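Local coordinates for protein lovastatin nonaketide synthase, polyketide synthase component (Aspergillus terreus, PDB 7CPX) that builds the dihydromonacolin L polyketide of lovastatin biosynthesis from malonyl-CoA, S-adenosylmethionine and NADPH, working as a homodimer with the partner protein LovC, at residues A[1336-1350]-A[1382-1394]. The protein carries 2 engineered substitutions. Sequence-based numbering, arbitrary orientation.
Sequences IEWLEQVLASAKEGR and VQRVGQHLLPTVR
Ile1336, in the turn that leads into helix 1339-1350, holds its carbonyl oxygen beside Arg1394, 3.7 Å from the CB. Phe1330 from the preceding short helix touches both Ile1336 and Val1393 and so closes this end. At the start of the helix, Leu1339 CB lies 4.2 Å from NH1 of Arg1394, whose chain runs extended across Val1342 at about a right angle. At Val1342 two branches divide the work: CG1, anti to the backbone N (chi1 174°), faces the start of helix 1389-1393 and meets Leu1390 CB at 3.8 Å, whereas CG2 lies against Arg1394, with 3.5 Å to its CB. Leu1343 adds a methyl contact on the exposed side, its CD1 3.8 Å from CD2 of Leu1390.

This is plain helix-helix packing in a run of helices that precedes strand 1440-1445 of the methyltransferase sheet in the chain, away from the known catalytic and cofactor sites. The short helix 1389-1393 crosses helix 1339-1350 at 118°, with axes 9.0 Å apart at their closest approach. The methyl of Ala1346 sits among three side chains, nearest to Val1393 CG2 at 3.7 Å, with Leu1389 CD2 and Leu1390 CD1 close behind. One turn on, Arg1350 bends at chi3 (76°) and lays one guanidinium face over the Gly1386-Gln1387 peptide, NH1 standing 3.2 Å from Gly1386 C. No hydrogen bond joins the two segments here; the charge is instead met by a salt bridge from NH2 to Glu1363.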
loop_
_atom_site.group_PDB
_atom_site.type_symbol
_atom_site.label_atom_id
_atom_site.label_comp_id
_atom_site.label_asym_id
_atom_site.label_seq_id
_atom_site.Cartn_x
_atom_site.Cartn_y
_atom_site.Cartn_z
ATOM N N ILE A 1336 -31.485 32.050 -79.854
ATOM C CA ILE A 1336 -30.383 31.272 -79.291
ATOM C C ILE A 1336 -30.846 30.308 -78.213
ATOM O O ILE A 1336 -30.027 29.548 -77.681
ATOM C CB ILE A 1336 -29.300 32.249 -78.788
ATOM C CG1 ILE A 1336 -28.696 33.005 -79.970
ATOM C CG2 ILE A 1336 -28.203 31.513 -78.047
ATOM C CD1 ILE A 1336 -28.030 34.305 -79.584
ATOM N N GLU A 1337 -32.138 30.294 -77.884
ATOM C CA GLU A 1337 -32.662 29.229 -77.038
ATOM C C GLU A 1337 -32.580 27.875 -77.730
ATOM O O GLU A 1337 -32.715 26.841 -77.069
ATOM C CB GLU A 1337 -34.107 29.535 -76.643
ATOM C CG GLU A 1337 -34.672 28.601 -75.587
ATOM C CD GLU A 1337 -36.055 29.014 -75.125
ATOM O OE1 GLU A 1337 -36.577 30.026 -75.639
ATOM O OE2 GLU A 1337 -36.621 28.329 -74.247
ATOM N N TRP A 1338 -32.359 27.862 -79.045
ATOM C CA TRP A 1338 -32.202 26.632 -79.807
ATOM C C TRP A 1338 -30.721 26.286 -79.911
ATOM O O TRP A 1338 -29.896 27.152 -80.217
ATOM C CB TRP A 1338 -32.815 26.787 -81.200
ATOM C CG TRP A 1338 -34.314 26.882 -81.189
ATOM C CD1 TRP A 1338 -35.198 25.919 -81.582
ATOM C CD2 TRP A 1338 -35.104 27.999 -80.760
ATOM N NE1 TRP A 1338 -36.487 26.368 -81.428
ATOM C CE2 TRP A 1338 -36.457 27.642 -80.925
ATOM C CE3 TRP A 1338 -34.799 29.267 -80.255
ATOM C CZ2 TRP A 1338 -37.503 28.505 -80.601
ATOM C CZ3 TRP A 1338 -35.839 30.121 -79.934
ATOM C CH2 TRP A 1338 -37.174 29.737 -80.109
ATOM N N LEU A 1339 -30.392 25.013 -79.668
ATOM C CA LEU A 1339 -28.994 24.630 -79.494
ATOM C C LEU A 1339 -28.153 24.922 -80.731
ATOM O O LEU A 1339 -26.946 25.162 -80.611
ATOM C CB LEU A 1339 -28.892 23.148 -79.123
ATOM C CG LEU A 1339 -29.148 22.099 -80.209
ATOM C CD1 LEU A 1339 -28.715 20.730 -79.710
ATOM C CD2 LEU A 1339 -30.610 22.076 -80.622
ATOM N N GLU A 1340 -28.749 24.897 -81.925
ATOM C CA GLU A 1340 -27.994 25.278 -83.115
ATOM C C GLU A 1340 -27.558 26.734 -83.022
ATOM O O GLU A 1340 -26.371 27.059 -83.182
ATOM C CB GLU A 1340 -28.831 25.048 -84.374
ATOM C CG GLU A 1340 -29.222 23.597 -84.623
ATOM C CD GLU A 1340 -30.446 23.171 -83.835
ATOM O OE1 GLU A 1340 -31.079 24.037 -83.197
ATOM O OE2 GLU A 1340 -30.774 21.966 -83.854
ATOM N N GLN A 1341 -28.508 27.627 -82.746
ATOM C CA GLN A 1341 -28.162 29.019 -82.516
ATOM C C GLN A 1341 -27.272 29.184 -81.294
ATOM O O GLN A 1341 -26.546 30.172 -81.209
ATOM C CB GLN A 1341 -29.428 29.861 -82.366
ATOM C CG GLN A 1341 -30.158 30.133 -83.670
ATOM C CD GLN A 1341 -29.410 31.103 -84.565
ATOM O OE1 GLN A 1341 -28.286 31.504 -84.264
ATOM N NE2 GLN A 1341 -30.036 31.488 -85.671
ATOM N N VAL A 1342 -27.288 28.233 -80.358
ATOM C CA VAL A 1342 -26.342 28.279 -79.245
ATOM C C VAL A 1342 -24.922 28.074 -79.754
ATOM O O VAL A 1342 -24.038 28.916 -79.553
ATOM C CB VAL A 1342 -26.702 27.226 -78.181
ATOM C CG1 VAL A 1342 -25.635 27.177 -77.095
ATOM C CG2 VAL A 1342 -28.051 27.521 -77.579
ATOM N N LEU A 1343 -24.681 26.947 -80.424
ATOM C CA LEU A 1343 -23.350 26.676 -80.953
ATOM C C LEU A 1343 -22.899 27.776 -81.900
ATOM O O LEU A 1343 -21.694 27.998 -82.068
ATOM C CB LEU A 1343 -23.327 25.321 -81.658
ATOM C CG LEU A 1343 -23.053 24.111 -80.763
ATOM C CD1 LEU A 1343 -24.024 24.055 -79.593
ATOM C CD2 LEU A 1343 -23.117 22.826 -81.575
ATOM N N ALA A 1344 -23.846 28.474 -82.529
ATOM C CA ALA A 1344 -23.479 29.612 -83.367
ATOM C C ALA A 1344 -23.090 30.821 -82.521
ATOM O O ALA A 1344 -21.955 31.304 -82.589
ATOM C CB ALA A 1344 -24.636 29.965 -84.305
ATOM N N SER A 1345 -24.018 31.304 -81.693
ATOM C CA SER A 1345 -23.882 32.602 -81.048
ATOM C C SER A 1345 -22.906 32.592 -79.879
ATOM O O SER A 1345 -22.271 33.614 -79.620
ATOM C CB SER A 1345 -25.251 33.087 -80.576
ATOM O OG SER A 1345 -26.153 33.182 -81.665
ATOM N N ALA A 1346 -22.769 31.483 -79.151
ATOM C CA ALA A 1346 -21.770 31.435 -78.087
ATOM C C ALA A 1346 -20.362 31.546 -78.662
ATOM O O ALA A 1346 -19.530 32.328 -78.177
ATOM C CB ALA A 1346 -21.928 30.144 -77.286
ATOM N N LYS A 1347 -20.078 30.770 -79.711
ATOM C CA LYS A 1347 -18.783 30.871 -80.368
ATOM C C LYS A 1347 -18.612 32.222 -81.047
ATOM O O LYS A 1347 -17.499 32.748 -81.100
ATOM C CB LYS A 1347 -18.614 29.734 -81.374
ATOM C CG LYS A 1347 -18.561 28.361 -80.723
ATOM C CD LYS A 1347 -18.219 27.273 -81.723
ATOM C CE LYS A 1347 -18.068 25.926 -81.037
ATOM N NZ LYS A 1347 -17.657 24.855 -81.986
ATOM N N GLU A 1348 -19.699 32.808 -81.557
ATOM C CA GLU A 1348 -19.610 34.159 -82.101
ATOM C C GLU A 1348 -19.301 35.179 -81.012
ATOM O O GLU A 1348 -18.577 36.145 -81.262
ATOM C CB GLU A 1348 -20.907 34.526 -82.819
ATOM C CG GLU A 1348 -21.080 33.840 -84.164
ATOM C CD GLU A 1348 -22.446 34.085 -84.771
ATOM O OE1 GLU A 1348 -23.260 34.793 -84.143
ATOM O OE2 GLU A 1348 -22.707 33.567 -85.878
ATOM N N GLY A 1349 -19.841 34.988 -79.810
ATOM C CA GLY A 1349 -19.506 35.869 -78.706
ATOM C C GLY A 1349 -18.047 35.760 -78.312
ATOM O O GLY A 1349 -17.385 36.769 -78.056
ATOM N N ARG A 1350 -17.526 34.533 -78.257
ATOM C CA ARG A 1350 -16.098 34.367 -77.996
ATOM C C ARG A 1350 -15.254 34.948 -79.125
ATOM O O ARG A 1350 -14.165 35.484 -78.880
ATOM C CB ARG A 1350 -15.764 32.890 -77.792
ATOM C CG ARG A 1350 -16.509 32.239 -76.642
ATOM C CD ARG A 1350 -15.864 30.922 -76.247
ATOM N NE ARG A 1350 -14.635 31.120 -75.486
ATOM C CZ ARG A 1350 -13.798 30.149 -75.148
ATOM N NH1 ARG A 1350 -14.014 28.893 -75.503
ATOM N NH2 ARG A 1350 -12.715 30.445 -74.437
ATOM N N VAL A 1382 -12.103 33.268 -68.049
ATOM C CA VAL A 1382 -12.546 33.484 -69.424
ATOM C C VAL A 1382 -12.502 32.167 -70.181
ATOM O O VAL A 1382 -13.483 31.760 -70.812
ATOM C CB VAL A 1382 -11.677 34.556 -70.108
ATOM C CG1 VAL A 1382 -11.909 34.549 -71.614
ATOM C CG2 VAL A 1382 -11.963 35.927 -69.526
ATOM N N GLN A 1383 -11.375 31.462 -70.088
ATOM C CA GLN A 1383 -11.242 30.165 -70.744
ATOM C C GLN A 1383 -12.303 29.190 -70.243
ATOM O O GLN A 1383 -13.050 28.598 -71.034
ATOM C CB GLN A 1383 -9.843 29.604 -70.485
ATOM C CG GLN A 1383 -9.159 28.993 -71.694
ATOM C CD GLN A 1383 -7.792 28.430 -71.354
ATOM O OE1 GLN A 1383 -7.548 28.001 -70.227
ATOM N NE2 GLN A 1383 -6.888 28.436 -72.328
ATOM N N ARG A 1384 -12.391 29.029 -68.922
ATOM C CA ARG A 1384 -13.226 28.001 -68.312
ATOM C C ARG A 1384 -14.715 28.227 -68.530
ATOM O O ARG A 1384 -15.480 27.258 -68.500
ATOM C CB ARG A 1384 -12.943 27.927 -66.808
ATOM C CG ARG A 1384 -11.867 26.926 -66.398
ATOM C CD ARG A 1384 -10.641 26.965 -67.299
ATOM N NE ARG A 1384 -10.798 26.104 -68.465
ATOM C CZ ARG A 1384 -10.706 24.781 -68.437
ATOM N NH1 ARG A 1384 -10.451 24.128 -67.315
ATOM N NH2 ARG A 1384 -10.878 24.094 -69.563
ATOM N N VAL A 1385 -15.145 29.468 -68.740
ATOM C CA VAL A 1385 -16.564 29.754 -68.903
ATOM C C VAL A 1385 -16.894 29.829 -70.388
ATOM O O VAL A 1385 -17.965 29.382 -70.813
ATOM C CB VAL A 1385 -16.966 31.050 -68.173
ATOM C CG1 VAL A 1385 -16.578 30.967 -66.699
ATOM C CG2 VAL A 1385 -16.346 32.268 -68.841
ATOM N N GLY A 1386 -15.980 30.377 -71.194
ATOM C CA GLY A 1386 -16.201 30.397 -72.626
ATOM C C GLY A 1386 -16.245 29.003 -73.218
ATOM O O GLY A 1386 -17.012 28.737 -74.148
ATOM N N GLN A 1387 -15.429 28.090 -72.689
ATOM C CA GLN A 1387 -15.477 26.712 -73.154
ATOM C C GLN A 1387 -16.754 25.997 -72.737
ATOM O O GLN A 1387 -17.014 24.897 -73.239
ATOM C CB GLN A 1387 -14.263 25.948 -72.629
ATOM C CG GLN A 1387 -12.945 26.422 -73.212
ATOM C CD GLN A 1387 -11.748 25.813 -72.514
ATOM O OE1 GLN A 1387 -11.777 25.567 -71.309
ATOM N NE2 GLN A 1387 -10.686 25.563 -73.271
ATOM N N HIS A 1388 -17.555 26.584 -71.840
ATOM C CA HIS A 1388 -18.738 25.908 -71.323
ATOM C C HIS A 1388 -19.929 26.853 -71.194
ATOM O O HIS A 1388 -20.863 26.570 -70.434
ATOM C CB HIS A 1388 -18.448 25.265 -69.966
ATOM C CG HIS A 1388 -17.153 24.515 -69.917
ATOM N ND1 HIS A 1388 -15.951 25.127 -69.633
ATOM C CD2 HIS A 1388 -16.871 23.207 -70.122
ATOM C CE1 HIS A 1388 -14.985 24.226 -69.660
ATOM N NE2 HIS A 1388 -15.517 23.054 -69.956
ATOM N N LEU A 1389 -19.925 27.973 -71.917
ATOM C CA LEU A 1389 -21.062 28.886 -71.864
ATOM C C LEU A 1389 -22.207 28.449 -72.767
ATOM O O LEU A 1389 -23.279 29.060 -72.717
ATOM C CB LEU A 1389 -20.634 30.312 -72.236
ATOM C CG LEU A 1389 -20.616 30.734 -73.711
ATOM C CD1 LEU A 1389 -20.540 32.249 -73.812
ATOM C CD2 LEU A 1389 -19.458 30.102 -74.450
ATOM N N LEU A 1390 -22.011 27.411 -73.586
ATOM C CA LEU A 1390 -23.062 26.989 -74.510
ATOM C C LEU A 1390 -24.351 26.631 -73.782
ATOM O O LEU A 1390 -25.406 27.200 -74.110
ATOM C CB LEU A 1390 -22.550 25.825 -75.360
ATOM C CG LEU A 1390 -21.574 26.165 -76.493
ATOM C CD1 LEU A 1390 -20.329 26.870 -75.974
ATOM C CD2 LEU A 1390 -21.193 24.904 -77.251
ATOM N N PRO A 1391 -24.348 25.729 -72.797
ATOM C CA PRO A 1391 -25.594 25.474 -72.056
ATOM C C PRO A 1391 -26.113 26.698 -71.327
ATOM O O PRO A 1391 -27.333 26.863 -71.200
ATOM C CB PRO A 1391 -25.202 24.353 -71.082
ATOM C CG PRO A 1391 -23.723 24.451 -70.956
ATOM C CD PRO A 1391 -23.230 24.914 -72.291
ATOM N N THR A 1392 -25.220 27.565 -70.846
ATOM C CA THR A 1392 -25.661 28.774 -70.160
ATOM C C THR A 1392 -26.180 29.814 -71.144
ATOM O O THR A 1392 -27.052 30.617 -70.792
ATOM C CB THR A 1392 -24.514 29.357 -69.336
ATOM O OG1 THR A 1392 -23.484 29.834 -70.213
ATOM C CG2 THR A 1392 -23.932 28.300 -68.408
ATOM N N VAL A 1393 -25.660 29.817 -72.373
ATOM C CA VAL A 1393 -26.090 30.803 -73.360
ATOM C C VAL A 1393 -27.570 30.641 -73.674
ATOM O O VAL A 1393 -28.275 31.631 -73.900
ATOM C CB VAL A 1393 -25.215 30.698 -74.626
ATOM C CG1 VAL A 1393 -25.963 31.198 -75.847
ATOM C CG2 VAL A 1393 -23.933 31.494 -74.442
ATOM N N ARG A 1394 -28.067 29.404 -73.695
ATOM C CA ARG A 1394 -29.494 29.154 -73.864
ATOM C C ARG A 1394 -30.273 29.277 -72.558
ATOM O O ARG A 1394 -31.413 28.807 -72.483
ATOM C CB ARG A 1394 -29.730 27.772 -74.482
ATOM C CG ARG A 1394 -28.990 26.621 -73.815
ATOM C CD ARG A 1394 -29.413 25.288 -74.421
ATOM N NE ARG A 1394 -28.665 24.159 -73.880
ATOM C CZ ARG A 1394 -27.563 23.652 -74.417
ATOM N NH1 ARG A 1394 -27.029 24.160 -75.517
ATOM N NH2 ARG A 1394 -26.979 22.609 -73.836
#